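Local coordinates for putative branched chain amino acid ABC transporter, periplasmic amino acid-binding protein (Brucella ovis, PDB 4XFK) that probably serves as the periplasmic amino-acid-binding component of an ABC transporter for branched-chain and related amino acids, at residues R344-M354 and S385-M395. The protein carries 1 engineered substitution. Numbering follows the deposited sequence. Where two conformers were deposited one is given.
Sequences RSDDHQAKFPM and SIDPVQESCSM. With NA (sodium ion), chain E.
The guanidinium of Arg344 lies sandwiched between two methyl groups: Ile386 CD1 sits 3.4 Å above the centre of one face, and Val389 CG2 covers the opposite face. Two acceptor groups line its edge. NH1 and NH2 converge end-on on the carbonyl of Asp387, the NH1 to O bond being 2.8 Å, and both bonds lie practically in the guanidinium plane. Side-on, NE and NH2 form a salt bridge with the Asp347 carboxylate, one nitrogen to each oxygen; NE meets OD1 at 2.9 Å, nearly straight (168°). Gln349 N reaches the same OD1 from the other face of the carboxylate, closing an Asx turn. Held on both faces and gripped at its edge by four hydrogen bonds, the group has little freedom to rotate.

A second tight point is the His348 ring, where Met395 CE stands 3.4 Å over the centroid, a CH-pi contact only 5° off the normal; the bend at chi3 (-73°) brings the methyl there.

The solvent side is looser. Asp346 CB approaches Val389 CG2 no closer than 3.9 Å, and, in the conformer described, Ser345 OG binds a sodium ion with five waters.

In this periplasmic binding protein, probably of the leucine-binding family, the C-terminal tail after helix 382-385 lies along the turn between strands 339-343 and 350-360. Helix 138-152 packs on Gln349, Met354 and Asp387, while His348 stacks on Phe132 of strand 131-133.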
loop_
_atom_site.group_PDB
_atom_site.type_symbol
_atom_site.label_atom_id
_atom_site.label_comp_id
_atom_site.label_asym_id
_atom_site.label_seq_id
_atom_site.Cartn_x
_atom_site.Cartn_y
_atom_site.Cartn_z
ATOM N N ARG A 344 2.949 -7.115 13.759
ATOM C CA ARG A 344 2.899 -8.518 14.154
ATOM C C ARG A 344 4.284 -9.139 14.008
ATOM O O ARG A 344 4.913 -9.053 12.954
ATOM C CB ARG A 344 1.876 -9.271 13.322
ATOM C CG ARG A 344 1.748 -10.720 13.740
ATOM C CD ARG A 344 0.449 -11.308 13.223
ATOM N NE ARG A 344 0.409 -11.323 11.759
ATOM C CZ ARG A 344 -0.689 -11.565 11.051
ATOM N NH1 ARG A 344 -1.842 -11.780 11.670
ATOM N NH2 ARG A 344 -0.639 -11.571 9.727
ATOM N N SER A 345 4.774 -9.775 15.065
ATOM C CA SER A 345 6.147 -10.260 15.046
ATOM C C SER A 345 6.331 -11.506 14.184
ATOM O O SER A 345 7.406 -11.710 13.626
ATOM C CB SER A 345 6.637 -10.532 16.463
ATOM O OG SER A 345 5.851 -11.534 17.065
ATOM N N ASP A 346 5.282 -12.317 14.051
ATOM C CA ASP A 346 5.397 -13.588 13.344
ATOM C C ASP A 346 5.863 -13.419 11.909
ATOM O O ASP A 346 6.666 -14.216 11.409
ATOM C CB ASP A 346 4.052 -14.313 13.305
ATOM C CG ASP A 346 3.439 -14.500 14.668
ATOM O OD1 ASP A 346 3.209 -13.487 15.369
ATOM O OD2 ASP A 346 3.168 -15.668 15.027
ATOM N N ASP A 347 5.331 -12.398 11.243
ATOM C CA ASP A 347 5.501 -12.258 9.803
ATOM C C ASP A 347 5.886 -10.842 9.399
ATOM O O ASP A 347 6.193 -10.593 8.242
ATOM C CB ASP A 347 4.230 -12.705 9.058
ATOM C CG ASP A 347 2.974 -11.935 9.476
ATOM O OD1 ASP A 347 2.996 -11.154 10.454
ATOM O OD2 ASP A 347 1.933 -12.140 8.813
ATOM N N HIS A 348 5.880 -9.926 10.362
ATOM C CA HIS A 348 6.108 -8.503 10.096
ATOM C C HIS A 348 5.080 -7.892 9.138
ATOM O O HIS A 348 5.407 -7.072 8.275
ATOM C CB HIS A 348 7.554 -8.213 9.666
ATOM C CG HIS A 348 8.558 -8.534 10.725
ATOM N ND1 HIS A 348 9.917 -8.512 10.497
ATOM C CD2 HIS A 348 8.398 -8.867 12.028
ATOM C CE1 HIS A 348 10.550 -8.833 11.612
ATOM N NE2 HIS A 348 9.652 -9.053 12.555
ATOM N N GLN A 349 3.826 -8.296 9.328
ATOM C CA GLN A 349 2.684 -7.604 8.751
ATOM C C GLN A 349 2.126 -6.633 9.792
ATOM O O GLN A 349 1.815 -7.035 10.915
ATOM C CB GLN A 349 1.603 -8.616 8.345
ATOM C CG GLN A 349 0.306 -7.988 7.879
ATOM C CD GLN A 349 0.504 -7.094 6.663
ATOM O OE1 GLN A 349 1.012 -7.531 5.622
ATOM N NE2 GLN A 349 0.108 -5.833 6.790
ATOM N N ALA A 350 2.020 -5.355 9.435
ATOM C CA ALA A 350 1.461 -4.369 10.357
ATOM C C ALA A 350 -0.036 -4.588 10.572
ATOM O O ALA A 350 -0.744 -5.086 9.682
ATOM C CB ALA A 350 1.723 -2.953 9.865
ATOM N N LYS A 351 -0.490 -4.220 11.771
ATOM C CA LYS A 351 -1.887 -4.313 12.187
ATOM C C LYS A 351 -2.449 -2.902 12.300
ATOM O O LYS A 351 -1.885 -2.063 13.005
ATOM C CB LYS A 351 -1.996 -5.036 13.529
ATOM C CG LYS A 351 -3.430 -5.235 13.976
ATOM C CD LYS A 351 -3.570 -6.402 14.939
ATOM C CE LYS A 351 -3.127 -6.043 16.324
ATOM N NZ LYS A 351 -3.452 -7.179 17.234
ATOM N N PHE A 352 -3.554 -2.641 11.605
ATOM C CA PHE A 352 -4.117 -1.297 11.518
ATOM C C PHE A 352 -5.552 -1.398 11.014
ATOM O O PHE A 352 -5.920 -2.392 10.395
ATOM C CB PHE A 352 -3.286 -0.443 10.548
ATOM C CG PHE A 352 -2.963 -1.144 9.259
ATOM C CD1 PHE A 352 -3.921 -1.249 8.252
ATOM C CD2 PHE A 352 -1.725 -1.734 9.064
ATOM C CE1 PHE A 352 -3.663 -1.937 7.094
ATOM C CE2 PHE A 352 -1.451 -2.421 7.891
ATOM C CZ PHE A 352 -2.422 -2.517 6.901
ATOM N N PRO A 353 -6.371 -0.368 11.277
ATOM C CA PRO A 353 -7.747 -0.382 10.768
ATOM C C PRO A 353 -7.839 -0.180 9.255
ATOM O O PRO A 353 -6.931 0.371 8.627
ATOM C CB PRO A 353 -8.416 0.805 11.490
ATOM C CG PRO A 353 -7.451 1.280 12.499
ATOM C CD PRO A 353 -6.089 0.816 12.102
ATOM N N MET A 354 -8.954 -0.635 8.684
ATOM C CA MET A 354 -9.273 -0.433 7.277
ATOM C C MET A 354 -10.629 0.243 7.146
ATOM O O MET A 354 -11.561 -0.058 7.885
ATOM C CB MET A 354 -9.274 -1.769 6.533
ATOM C CG MET A 354 -7.885 -2.377 6.360
ATOM S SD MET A 354 -6.808 -1.415 5.257
ATOM C CE MET A 354 -7.521 -1.836 3.668
ATOM N N SER A 385 -9.116 -6.506 10.609
ATOM C CA SER A 385 -8.522 -6.267 9.290
ATOM C C SER A 385 -7.351 -7.181 8.944
ATOM O O SER A 385 -7.239 -7.656 7.808
ATOM C CB SER A 385 -8.075 -4.806 9.157
ATOM O OG SER A 385 -9.168 -3.917 9.275
ATOM N N ILE A 386 -6.456 -7.398 9.901
ATOM C CA ILE A 386 -5.236 -8.136 9.596
ATOM C C ILE A 386 -5.542 -9.581 9.190
ATOM O O ILE A 386 -6.433 -10.222 9.755
ATOM C CB ILE A 386 -4.226 -8.071 10.772
ATOM C CG1 ILE A 386 -2.837 -8.505 10.293
ATOM C CG2 ILE A 386 -4.715 -8.891 12.001
ATOM C CD1 ILE A 386 -1.734 -8.253 11.298
ATOM N N ASP A 387 -4.832 -10.075 8.178
ATOM C CA ASP A 387 -5.052 -11.432 7.691
ATOM C C ASP A 387 -4.369 -12.429 8.621
ATOM O O ASP A 387 -3.476 -12.056 9.376
ATOM C CB ASP A 387 -4.550 -11.580 6.238
ATOM C CG ASP A 387 -3.076 -11.192 6.058
ATOM O OD1 ASP A 387 -2.647 -10.132 6.565
ATOM O OD2 ASP A 387 -2.350 -11.946 5.373
ATOM N N PRO A 388 -4.791 -13.698 8.581
ATOM C CA PRO A 388 -4.120 -14.698 9.417
ATOM C C PRO A 388 -2.677 -14.870 8.971
ATOM O O PRO A 388 -2.358 -14.615 7.814
ATOM C CB PRO A 388 -4.904 -15.983 9.126
ATOM C CG PRO A 388 -6.212 -15.528 8.589
ATOM C CD PRO A 388 -5.949 -14.252 7.859
ATOM N N VAL A 389 -1.806 -15.283 9.883
ATOM C CA VAL A 389 -0.437 -15.587 9.513
ATOM C C VAL A 389 -0.478 -16.697 8.465
ATOM O O VAL A 389 -1.155 -17.717 8.632
ATOM C CB VAL A 389 0.387 -16.013 10.735
ATOM C CG1 VAL A 389 1.770 -16.466 10.313
ATOM C CG2 VAL A 389 0.490 -14.859 11.718
ATOM N N GLN A 390 0.213 -16.476 7.358
ATOM C CA GLN A 390 0.159 -17.403 6.239
ATOM C C GLN A 390 0.842 -18.715 6.578
ATOM O O GLN A 390 1.840 -18.738 7.293
ATOM C CB GLN A 390 0.798 -16.790 4.999
ATOM C CG GLN A 390 0.051 -15.600 4.436
ATOM C CD GLN A 390 0.789 -14.984 3.277
ATOM O OE1 GLN A 390 0.985 -15.619 2.242
ATOM N NE2 GLN A 390 1.222 -13.746 3.446
ATOM N N GLU A 391 0.295 -19.803 6.051
ATOM C CA GLU A 391 0.846 -21.130 6.273
ATOM C C GLU A 391 2.310 -21.204 5.852
ATOM O O GLU A 391 3.106 -21.917 6.462
ATOM C CB GLU A 391 0.018 -22.172 5.506
ATOM C CG GLU A 391 -1.479 -22.110 5.808
ATOM C CD GLU A 391 -2.344 -22.754 4.733
ATOM O OE1 GLU A 391 -1.790 -23.296 3.752
ATOM O OE2 GLU A 391 -3.588 -22.716 4.870
ATOM N N SER A 392 2.665 -20.436 4.824
ATOM C CA SER A 392 4.009 -20.455 4.258
ATOM C C SER A 392 5.008 -19.575 5.007
ATOM O O SER A 392 6.177 -19.513 4.631
ATOM C CB SER A 392 3.960 -20.003 2.799
ATOM O OG SER A 392 3.474 -18.674 2.705
ATOM N N CYS A 393 4.551 -18.888 6.052
ATOM C CA CYS A 393 5.415 -17.999 6.825
ATOM C C CYS A 393 6.314 -18.733 7.812
ATOM O O CYS A 393 5.842 -19.500 8.655
ATOM C CB CYS A 393 4.582 -16.956 7.580
ATOM S SG CYS A 393 5.470 -16.077 8.897
ATOM N N SER A 394 7.612 -18.476 7.700
ATOM C CA SER A 394 8.584 -18.894 8.694
ATOM C C SER A 394 9.550 -17.732 8.853
ATOM O O SER A 394 9.993 -17.154 7.864
ATOM C CB SER A 394 9.346 -20.121 8.208
ATOM O OG SER A 394 10.147 -19.783 7.086
ATOM N N MET A 395 9.872 -17.363 10.082
ATOM C CA MET A 395 10.833 -16.286 10.276
ATOM C C MET A 395 11.896 -16.719 11.264
ATOM O O MET A 395 11.594 -17.270 12.320
ATOM C CB MET A 395 10.152 -14.995 10.754
ATOM C CG MET A 395 11.082 -13.769 10.821
ATOM S SD MET A 395 10.271 -12.423 11.679
ATOM C CE MET A 395 9.092 -11.944 10.435
HETATM NA NA NA E . 4.437 -11.299 19.024
HETATM O O HOH W 1 3.180 -9.809 17.530
HETATM O O HOH W 2 3.309 -13.178 17.944
HETATM O O HOH W 3 1.767 -14.093 7.002
HETATM O O HOH W 4 0.405 -11.920 5.772
HETATM O O HOH W 5 5.784 -9.167 19.543
HETATM O O HOH W 6 2.943 -10.982 20.977
HETATM O O HOH W 7 5.851 -12.964 20.212
#